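GGDEF and EAL domain-containing protein (Vibrio cholerae O1 str. 2010EL-1786, PDB 6PWK) binds cyclic di-GMP through its EAL domain and probably acts as a LapD-type receptor that controls large adhesins in biofilm formation. Local coordinates at residues W199-Q205 with R217-F223; W187-V191 with Y230-F235. One frame throughout, in Å; residues are numbered along the deposited sequence.

Interaction 1 of 2, residues W199-Q205 with R217-F223. With MG (magnesium ion), chain E; C2E (9,9'-[(2R,3R,3aS,5S,7aR,9R,10R,10aS,12S,14aR)-3,5,10,12-tetrahydroxy-5,12-dioxidooctahydro-2H,7H-difuro[3,2-d:3',2'-j][1,3,7,9,2,8]tetraoxadiphosphacyclododecine-2,9-diyl]bis(2-amino-1,9-dihydro-6H-purin-6-one)), chain C.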
loop_
_atom_site.group_PDB
_atom_site.type_symbol
_atom_site.label_atom_id
_atom_site.label_comp_id
_atom_site.label_asym_id
_atom_site.label_seq_id
_atom_site.Cartn_x
_atom_site.Cartn_y
_atom_site.Cartn_z
ATOM N N TRP A 199 18.700 21.085 14.480
ATOM C CA TRP A 199 18.342 21.183 15.888
ATOM C C TRP A 199 18.494 19.863 16.627
ATOM O O TRP A 199 18.089 19.773 17.791
ATOM C CB TRP A 199 16.901 21.679 16.034
ATOM C CG TRP A 199 16.701 23.105 15.633
ATOM C CD1 TRP A 199 17.658 24.072 15.536
ATOM C CD2 TRP A 199 15.464 23.725 15.268
ATOM N NE1 TRP A 199 17.091 25.259 15.137
ATOM C CE2 TRP A 199 15.744 25.071 14.965
ATOM C CE3 TRP A 199 14.145 23.271 15.167
ATOM C CZ2 TRP A 199 14.756 25.969 14.568
ATOM C CZ3 TRP A 199 13.165 24.163 14.774
ATOM C CH2 TRP A 199 13.474 25.496 14.480
ATOM N N PHE A 200 19.066 18.848 15.987
ATOM C CA PHE A 200 19.088 17.511 16.556
ATOM C C PHE A 200 20.225 17.344 17.554
ATOM O O PHE A 200 21.321 17.881 17.372
ATOM C CB PHE A 200 19.214 16.465 15.446
ATOM C CG PHE A 200 17.898 16.050 14.858
ATOM C CD1 PHE A 200 17.250 16.854 13.934
ATOM C CD2 PHE A 200 17.306 14.856 15.230
ATOM C CE1 PHE A 200 16.037 16.472 13.395
ATOM C CE2 PHE A 200 16.095 14.470 14.695
ATOM C CZ PHE A 200 15.459 15.279 13.776
ATOM N N THR A 201 19.947 16.595 18.618
ATOM C CA THR A 201 20.946 16.155 19.580
ATOM C C THR A 201 20.941 14.634 19.625
ATOM O O THR A 201 19.925 13.995 19.332
ATOM C CB THR A 201 20.675 16.723 20.979
ATOM O OG1 THR A 201 19.416 16.234 21.457
ATOM C CG2 THR A 201 20.642 18.244 20.943
ATOM N N PHE A 202 22.081 14.052 19.992
ATOM C CA PHE A 202 22.246 12.607 19.955
ATOM C C PHE A 202 22.852 12.104 21.257
ATOM O O PHE A 202 23.734 12.746 21.834
ATOM C CB PHE A 202 23.122 12.179 18.774
ATOM C CG PHE A 202 22.551 12.549 17.438
ATOM C CD1 PHE A 202 21.637 11.721 16.810
ATOM C CD2 PHE A 202 22.921 13.729 16.815
ATOM C CE1 PHE A 202 21.107 12.059 15.583
ATOM C CE2 PHE A 202 22.393 14.073 15.587
ATOM C CZ PHE A 202 21.485 13.236 14.970
ATOM N N ARG A 203 22.367 10.951 21.707
ATOM C CA ARG A 203 22.860 10.275 22.895
ATOM C C ARG A 203 23.358 8.888 22.513
ATOM O O ARG A 203 22.794 8.237 21.630
ATOM C CB ARG A 203 21.766 10.170 23.966
ATOM C CG ARG A 203 21.337 11.509 24.544
ATOM C CD ARG A 203 20.008 11.414 25.282
ATOM N NE ARG A 203 19.876 10.180 26.052
ATOM C CZ ARG A 203 18.885 9.307 25.896
ATOM N NH1 ARG A 203 17.929 9.537 25.003
ATOM N NH2 ARG A 203 18.843 8.211 26.640
ATOM N N TYR A 204 24.422 8.442 23.177
ATOM C CA TYR A 204 25.044 7.151 22.894
ATOM C C TYR A 204 25.040 6.324 24.173
ATOM O O TYR A 204 25.750 6.651 25.130
ATOM C CB TYR A 204 26.468 7.329 22.364
ATOM C CG TYR A 204 26.580 8.212 21.137
ATOM C CD1 TYR A 204 26.667 9.593 21.256
ATOM C CD2 TYR A 204 26.614 7.664 19.862
ATOM C CE1 TYR A 204 26.774 10.404 20.141
ATOM C CE2 TYR A 204 26.721 8.466 18.739
ATOM C CZ TYR A 204 26.801 9.835 18.885
ATOM O OH TYR A 204 26.908 10.636 17.772
ATOM N N GLN A 205 24.252 5.252 24.189
ATOM C CA GLN A 205 24.164 4.352 25.333
ATOM C C GLN A 205 24.885 3.054 24.995
ATOM O O GLN A 205 24.540 2.385 24.015
ATOM C CB GLN A 205 22.709 4.076 25.711
ATOM C CG GLN A 205 22.550 3.383 27.055
ATOM C CD GLN A 205 21.105 3.098 27.402
ATOM O OE1 GLN A 205 20.341 2.598 26.576
ATOM N NE2 GLN A 205 20.718 3.420 28.631
ATOM N N ARG A 217 27.220 1.017 20.811
ATOM C CA ARG A 217 26.533 2.147 21.423
ATOM C C ARG A 217 25.299 2.467 20.594
ATOM O O ARG A 217 25.417 2.825 19.417
ATOM C CB ARG A 217 27.447 3.369 21.521
ATOM C CG ARG A 217 28.330 3.392 22.754
ATOM C CD ARG A 217 29.233 4.611 22.758
ATOM N NE ARG A 217 30.636 4.231 22.646
ATOM C CZ ARG A 217 31.410 3.926 23.683
ATOM N NH1 ARG A 217 30.915 3.961 24.914
ATOM N NH2 ARG A 217 32.676 3.585 23.490
ATOM N N GLU A 218 24.123 2.334 21.202
ATOM C CA GLU A 218 22.881 2.662 20.518
ATOM C C GLU A 218 22.689 4.171 20.467
ATOM O O GLU A 218 22.940 4.878 21.447
ATOM C CB GLU A 218 21.688 2.005 21.213
ATOM C CG GLU A 218 20.360 2.270 20.524
ATOM C CD GLU A 218 19.220 1.469 21.120
ATOM O OE1 GLU A 218 19.438 0.793 22.148
ATOM O OE2 GLU A 218 18.104 1.514 20.559
ATOM N N VAL A 219 22.243 4.663 19.315
ATOM C CA VAL A 219 22.068 6.090 19.077
ATOM C C VAL A 219 20.609 6.455 19.309
ATOM O O VAL A 219 19.705 5.825 18.744
ATOM C CB VAL A 219 22.512 6.472 17.655
ATOM C CG1 VAL A 219 22.226 7.939 17.384
ATOM C CG2 VAL A 219 23.991 6.167 17.463
ATOM N N PHE A 220 20.378 7.468 20.138
ATOM C CA PHE A 220 19.046 8.003 20.391
ATOM C C PHE A 220 18.981 9.429 19.868
ATOM O O PHE A 220 19.858 10.245 20.170
ATOM C CB PHE A 220 18.709 7.967 21.883
ATOM C CG PHE A 220 18.632 6.582 22.446
ATOM C CD1 PHE A 220 18.013 5.568 21.736
ATOM C CD2 PHE A 220 19.191 6.290 23.679
ATOM C CE1 PHE A 220 17.944 4.292 22.246
ATOM C CE2 PHE A 220 19.126 5.011 24.196
ATOM C CZ PHE A 220 18.501 4.010 23.477
ATOM N N SER A 221 17.948 9.724 19.086
ATOM C CA SER A 221 17.806 11.020 18.443
ATOM C C SER A 221 16.765 11.866 19.161
ATOM O O SER A 221 15.715 11.367 19.575
ATOM C CB SER A 221 17.423 10.859 16.969
ATOM O OG SER A 221 18.418 10.140 16.259
ATOM N N ALA A 222 17.074 13.153 19.307
ATOM C CA ALA A 222 16.143 14.137 19.834
ATOM C C ALA A 222 16.475 15.482 19.205
ATOM O O ALA A 222 17.543 15.664 18.616
ATOM C CB ALA A 222 16.212 14.221 21.364
ATOM N N PHE A 223 15.545 16.425 19.324
ATOM C CA PHE A 223 15.797 17.776 18.845
ATOM C C PHE A 223 15.114 18.767 19.775
ATOM O O PHE A 223 14.209 18.416 20.536
ATOM C CB PHE A 223 15.325 17.972 17.397
ATOM C CG PHE A 223 13.833 17.935 17.227
ATOM C CD1 PHE A 223 13.081 19.098 17.312
ATOM C CD2 PHE A 223 13.183 16.742 16.963
ATOM C CE1 PHE A 223 11.709 19.068 17.147
ATOM C CE2 PHE A 223 11.810 16.706 16.798
ATOM C CZ PHE A 223 11.074 17.870 16.891
HETATM MG MG MG E . 16.364 0.157 19.915
HETATM P P1 C2E C . 14.200 2.089 22.025
HETATM O O2P C2E C . 14.846 1.282 20.931
HETATM O O1P C2E C . 13.656 1.071 22.988
HETATM O "O5'" C2E C . 15.304 2.933 22.891
HETATM C "C5'" C2E C . 15.308 2.780 24.272
HETATM C "C4'" C2E C . 14.483 3.962 24.852
HETATM O "O4'" C2E C . 14.348 3.834 26.139
HETATM C "C3'" C2E C . 15.242 5.293 24.697
HETATM O "O3'" C2E C . 14.353 6.275 24.927
HETATM C "C2'" C2E C . 16.195 5.216 25.900
HETATM O "O2'" C2E C . 16.741 6.569 26.208
HETATM C "C1'" C2E C . 15.334 4.909 26.828
HETATM N N9 C2E C . 15.753 4.271 28.050
HETATM C C8 C2E C . 16.997 3.881 27.678
HETATM N N7 C2E C . 17.539 3.237 28.744
HETATM C C5 C2E C . 16.651 3.223 29.731
HETATM C C6 C2E C . 16.645 2.656 31.162
HETATM O O6 C2E C . 17.583 2.089 31.612
HETATM N N1 C2E C . 15.486 2.818 31.986
HETATM C C2 C2E C . 14.311 3.498 31.505
HETATM N N2 C2E C . 13.101 3.689 32.300
HETATM N N3 C2E C . 14.348 4.016 30.148
HETATM C C4 C2E C . 15.547 3.858 29.286
HETATM P P11 C2E C . 14.340 7.423 23.730
HETATM O O21 C2E C . 15.558 8.294 23.573
HETATM O O11 C2E C . 13.215 8.369 24.069
HETATM O O5A C2E C . 13.902 6.523 22.417
HETATM C C5A C2E C . 12.549 6.159 22.446
HETATM C C4A C2E C . 12.192 5.454 21.200
HETATM O O4A C2E C . 12.240 6.289 20.197
HETATM C C3A C2E C . 13.302 4.228 20.877
HETATM O O3A C2E C . 12.871 2.949 21.539
HETATM C C2A C2E C . 13.305 4.095 19.660
HETATM O O2A C2E C . 12.260 3.094 19.243
HETATM C C1A C2E C . 12.961 5.573 19.077
HETATM N N91 C2E C . 14.062 6.200 18.733
HETATM C C81 C2E C . 14.944 6.863 19.497
HETATM N N71 C2E C . 15.895 7.323 18.662
HETATM C C51 C2E C . 15.593 6.945 17.423
HETATM C C61 C2E C . 16.289 7.168 16.086
HETATM O O61 C2E C . 17.293 7.786 16.069
HETATM N N11 C2E C . 15.739 6.641 14.874
HETATM C C21 C2E C . 14.515 5.890 14.909
HETATM N N21 C2E C . 13.959 5.356 13.674
HETATM N N31 C2E C . 13.857 5.680 16.200
HETATM C C41 C2E C . 14.438 6.235 17.459
#

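Interaction 2 of 2, residues W187-V191 with Y230-F235. With C2E (9,9'-[(2R,3R,3aS,5S,7aR,9R,10R,10aS,12S,14aR)-3,5,10,12-tetrahydroxy-5,12-dioxidooctahydro-2H,7H-difuro[3,2-d:3',2'-j][1,3,7,9,2,8]tetraoxadiphosphacyclododecine-2,9-diyl]bis(2-amino-1,9-dihydro-6H-purin-6-one)), chain C.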
loop_
_atom_site.group_PDB
_atom_site.type_symbol
_atom_site.label_atom_id
_atom_site.label_comp_id
_atom_site.label_asym_id
_atom_site.label_seq_id
_atom_site.Cartn_x
_atom_site.Cartn_y
_atom_site.Cartn_z
ATOM N N TRP A 187 3.466 17.636 13.290
ATOM C CA TRP A 187 4.680 16.956 13.731
ATOM C C TRP A 187 5.672 16.814 12.584
ATOM O O TRP A 187 6.868 17.079 12.746
ATOM C CB TRP A 187 4.343 15.579 14.310
ATOM C CG TRP A 187 3.902 15.587 15.742
ATOM C CD1 TRP A 187 2.692 15.187 16.226
ATOM C CD2 TRP A 187 4.668 16.010 16.878
ATOM N NE1 TRP A 187 2.655 15.333 17.591
ATOM C CE2 TRP A 187 3.855 15.838 18.017
ATOM C CE3 TRP A 187 5.962 16.516 17.043
ATOM C CZ2 TRP A 187 4.291 16.155 19.301
ATOM C CZ3 TRP A 187 6.394 16.831 18.320
ATOM C CH2 TRP A 187 5.561 16.649 19.432
ATOM N N LYS A 188 5.187 16.393 11.412
ATOM C CA LYS A 188 6.072 16.210 10.268
ATOM C C LYS A 188 6.745 17.519 9.876
ATOM O O LYS A 188 7.945 17.544 9.576
ATOM C CB LYS A 188 5.291 15.633 9.088
ATOM C CG LYS A 188 6.135 15.392 7.849
ATOM C CD LYS A 188 5.268 15.109 6.635
ATOM C CE LYS A 188 6.102 15.049 5.366
ATOM N NZ LYS A 188 5.266 15.248 4.150
ATOM N N THR A 189 5.989 18.620 9.879
ATOM C CA THR A 189 6.576 19.919 9.559
ATOM C C THR A 189 7.656 20.299 10.566
ATOM O O THR A 189 8.715 20.813 10.186
ATOM C CB THR A 189 5.487 20.994 9.514
ATOM O OG1 THR A 189 4.481 20.619 8.564
ATOM C CG2 THR A 189 6.075 22.337 9.109
ATOM N N LEU A 190 7.410 20.044 11.854
ATOM C CA LEU A 190 8.396 20.382 12.876
ATOM C C LEU A 190 9.666 19.558 12.710
ATOM O O LEU A 190 10.776 20.087 12.847
ATOM C CB LEU A 190 7.800 20.181 14.269
ATOM C CG LEU A 190 8.732 20.485 15.444
ATOM C CD1 LEU A 190 9.208 21.924 15.382
ATOM C CD2 LEU A 190 8.050 20.199 16.772
ATOM N N VAL A 191 9.526 18.264 12.407
ATOM C CA VAL A 191 10.698 17.418 12.190
ATOM C C VAL A 191 11.483 17.894 10.975
ATOM O O VAL A 191 12.718 17.971 11.008
ATOM C CB VAL A 191 10.278 15.943 12.050
ATOM C CG1 VAL A 191 11.489 15.069 11.771
ATOM C CG2 VAL A 191 9.563 15.479 13.304
ATOM N N TYR A 230 12.284 17.530 22.279
ATOM C CA TYR A 230 11.370 16.547 21.710
ATOM C C TYR A 230 12.109 15.234 21.497
ATOM O O TYR A 230 13.194 15.219 20.906
ATOM C CB TYR A 230 10.785 17.033 20.380
ATOM C CG TYR A 230 10.036 18.346 20.460
ATOM C CD1 TYR A 230 10.699 19.557 20.311
ATOM C CD2 TYR A 230 8.664 18.373 20.676
ATOM C CE1 TYR A 230 10.020 20.758 20.379
ATOM C CE2 TYR A 230 7.976 19.571 20.748
ATOM C CZ TYR A 230 8.659 20.760 20.598
ATOM O OH TYR A 230 7.979 21.955 20.669
ATOM N N THR A 231 11.521 14.138 21.970
ATOM C CA THR A 231 12.083 12.808 21.773
ATOM C C THR A 231 11.308 12.065 20.688
ATOM O O THR A 231 10.246 12.498 20.236
ATOM C CB THR A 231 12.083 12.014 23.083
ATOM O OG1 THR A 231 10.734 11.753 23.492
ATOM C CG2 THR A 231 12.795 12.799 24.176
ATOM N N ALA A 232 11.857 10.917 20.281
ATOM C CA ALA A 232 11.388 10.251 19.069
ATOM C C ALA A 232 9.973 9.707 19.224
ATOM O O ALA A 232 9.183 9.750 18.275
ATOM C CB ALA A 232 12.356 9.134 18.683
ATOM N N ASN A 233 9.629 9.191 20.406
ATOM C CA ASN A 233 8.291 8.642 20.605
ATOM C C ASN A 233 7.200 9.703 20.584
ATOM O O ASN A 233 6.016 9.349 20.616
ATOM C CB ASN A 233 8.221 7.863 21.920
ATOM C CG ASN A 233 8.750 6.447 21.787
ATOM O OD1 ASN A 233 8.860 5.916 20.682
ATOM N ND2 ASN A 233 9.070 5.824 22.917
ATOM N N GLN A 234 7.558 10.986 20.529
ATOM C CA GLN A 234 6.546 12.030 20.448
ATOM C C GLN A 234 6.065 12.252 19.019
ATOM O O GLN A 234 4.914 12.654 18.817
ATOM C CB GLN A 234 7.088 13.339 21.028
ATOM C CG GLN A 234 7.397 13.286 22.518
ATOM C CD GLN A 234 7.979 14.587 23.043
ATOM O OE1 GLN A 234 9.190 14.709 23.228
ATOM N NE2 GLN A 234 7.116 15.566 23.290
ATOM N N PHE A 235 6.915 11.990 18.021
ATOM C CA PHE A 235 6.580 12.296 16.637
ATOM C C PHE A 235 6.699 11.127 15.670
ATOM O O PHE A 235 6.282 11.273 14.516
ATOM C CB PHE A 235 7.459 13.445 16.112
ATOM C CG PHE A 235 8.934 13.149 16.141
ATOM C CD1 PHE A 235 9.540 12.452 15.106
ATOM C CD2 PHE A 235 9.720 13.583 17.196
ATOM C CE1 PHE A 235 10.895 12.183 15.129
ATOM C CE2 PHE A 235 11.078 13.318 17.223
ATOM C CZ PHE A 235 11.664 12.617 16.189
HETATM P P1 C2E C . 14.200 2.089 22.025
HETATM O O2P C2E C . 14.846 1.282 20.931
HETATM O O1P C2E C . 13.656 1.071 22.988
HETATM O "O5'" C2E C . 15.304 2.933 22.891
HETATM C "C5'" C2E C . 15.308 2.780 24.272
HETATM C "C4'" C2E C . 14.483 3.962 24.852
HETATM O "O4'" C2E C . 14.348 3.834 26.139
HETATM C "C3'" C2E C . 15.242 5.293 24.697
HETATM O "O3'" C2E C . 14.353 6.275 24.927
HETATM C "C2'" C2E C . 16.195 5.216 25.900
HETATM O "O2'" C2E C . 16.741 6.569 26.208
HETATM C "C1'" C2E C . 15.334 4.909 26.828
HETATM N N9 C2E C . 15.753 4.271 28.050
HETATM C C8 C2E C . 16.997 3.881 27.678
HETATM N N7 C2E C . 17.539 3.237 28.744
HETATM C C5 C2E C . 16.651 3.223 29.731
HETATM C C6 C2E C . 16.645 2.656 31.162
HETATM O O6 C2E C . 17.583 2.089 31.612
HETATM N N1 C2E C . 15.486 2.818 31.986
HETATM C C2 C2E C . 14.311 3.498 31.505
HETATM N N2 C2E C . 13.101 3.689 32.300
HETATM N N3 C2E C . 14.348 4.016 30.148
HETATM C C4 C2E C . 15.547 3.858 29.286
HETATM P P11 C2E C . 14.340 7.423 23.730
HETATM O O21 C2E C . 15.558 8.294 23.573
HETATM O O11 C2E C . 13.215 8.369 24.069
HETATM O O5A C2E C . 13.902 6.523 22.417
HETATM C C5A C2E C . 12.549 6.159 22.446
HETATM C C4A C2E C . 12.192 5.454 21.200
HETATM O O4A C2E C . 12.240 6.289 20.197
HETATM C C3A C2E C . 13.302 4.228 20.877
HETATM O O3A C2E C . 12.871 2.949 21.539
HETATM C C2A C2E C . 13.305 4.095 19.660
HETATM O O2A C2E C . 12.260 3.094 19.243
HETATM C C1A C2E C . 12.961 5.573 19.077
HETATM N N91 C2E C . 14.062 6.200 18.733
HETATM C C81 C2E C . 14.944 6.863 19.497
HETATM N N71 C2E C . 15.895 7.323 18.662
HETATM C C51 C2E C . 15.593 6.945 17.423
HETATM C C61 C2E C . 16.289 7.168 16.086
HETATM O O61 C2E C . 17.293 7.786 16.069
HETATM N N11 C2E C . 15.739 6.641 14.874
HETATM C C21 C2E C . 14.515 5.890 14.909
HETATM N N21 C2E C . 13.959 5.356 13.674
HETATM N N31 C2E C . 13.857 5.680 16.200
HETATM C C41 C2E C . 14.438 6.235 17.459
#

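Interaction 1 of 2, residues W199-Q205 with R217-F223
Strands 200-205 and 217-223 run antiparallel, at 152°, with hydrogen-bonded pairs T201-A222, R203-F220 and Q205-E218. R203, Q205, E218 and F220 lie on one face, where they meet cyclic di-GMP; S221, on the other face, also reaches it. R203 bends at chi3, which brings the face of its guanidinium over F220 CD2 at the ring's rim, the two planes 29° apart. R203 NH2 gives a nearly straight bond of 2.7 Å to ligand O2', which lies at the guanidinium edge. R203 NH1 reaches O21 at 3.0 Å. The ligand ribose lies over the F220 ring. Q205 OE1 meets the ring edge and accepts a bond from Q410. Q205 NE2 holds ligand N7 at 3.2 Å. S221 grips one guanine twice, through backbone N to N71 and through OG to O61. E218 is extended, CG anti to the backbone N (chi1 -178°), and its OE2 binds magnesium at 2.3 Å. Ligand phosphate oxygen O2P binds the same ion. E218 OE1 is held by K355 and Q410. F223 CB sits over the F200 ring. This hairpin forms part of the cyclic di-GMP and magnesium site of an EAL domain, with N272, E304 and D334 completing the protein ligands of the metal.

Interaction 2 of 2, residues W187-V191 with Y230-F235
W187 meets Q234 and F235 with one face of its indole and Y230 with its edge, with no hydrogen bond across the contact. CG of W187 is anti to its carbonyl carbon (chi1 -83°), and the indole reaches across to residues 230-235. One indole face takes the backbone at the start of helix 232-241. Q234 O lies 3.4 Å from W187 CE2, above the indole, nearer its margin than its middle. F235 CB packs on the same system, 3.5 Å from W187 CE3. Y230 comes to the far rim of the six-membered ring. Y230 CD2 lies in the indole plane at the edge, 3.6 Å from W187 CZ3, with the ring planes at 82°. The indole NE1 is hydrogen-bonded to N157 OD1, so its polar end is satisfied.

One helical turn on, L190 and V191 each place a methyl on an aromatic face. L190 CD2 makes a CH-pi contact with Y230. V191 CG2 does the same to F235, 3.5 Å from F235 CD1. The F235 ring owes its place to chi1 of 60°, which sets CG between the backbone N and the carbonyl carbon. A232 O lies over the other face of the F235 ring.

Q234 ties the helix start to the strand. Its OE1 accepts a bond of 2.7 Å from T231 N and a weak one from T231 OG1. On the ligand side, A232 CB packs against the cyclic di-GMP ribose at O4A, with N233 beside it. Helix 184-197 thus packs on the junction of strand 228-231 and helix 232-241, which lines the cyclic di-GMP pocket of the EAL domain.

In the fold
Interactions 1 and 2 lie with their centres 14 Å apart, on the same side of the chain's centre and in the EAL domain. Helix 184-197 comes first, followed by strands 200-209, 214-225 and 228-231 and then helix 232-241. Interaction 1 therefore falls, in sequence, between the two segments of interaction 2. Strand 228-231 is the neighbour of 214-225 in the sheet, and F223 O probably accepts a hydrogen bond from Y230 N at 2.7 Å. The F223 ring connects the two sites: it stacks on Y230 and touches F235 and L190. Both interactions also reach the same cyclic di-GMP, so the hairpin and the strand-helix junction together line one pocket.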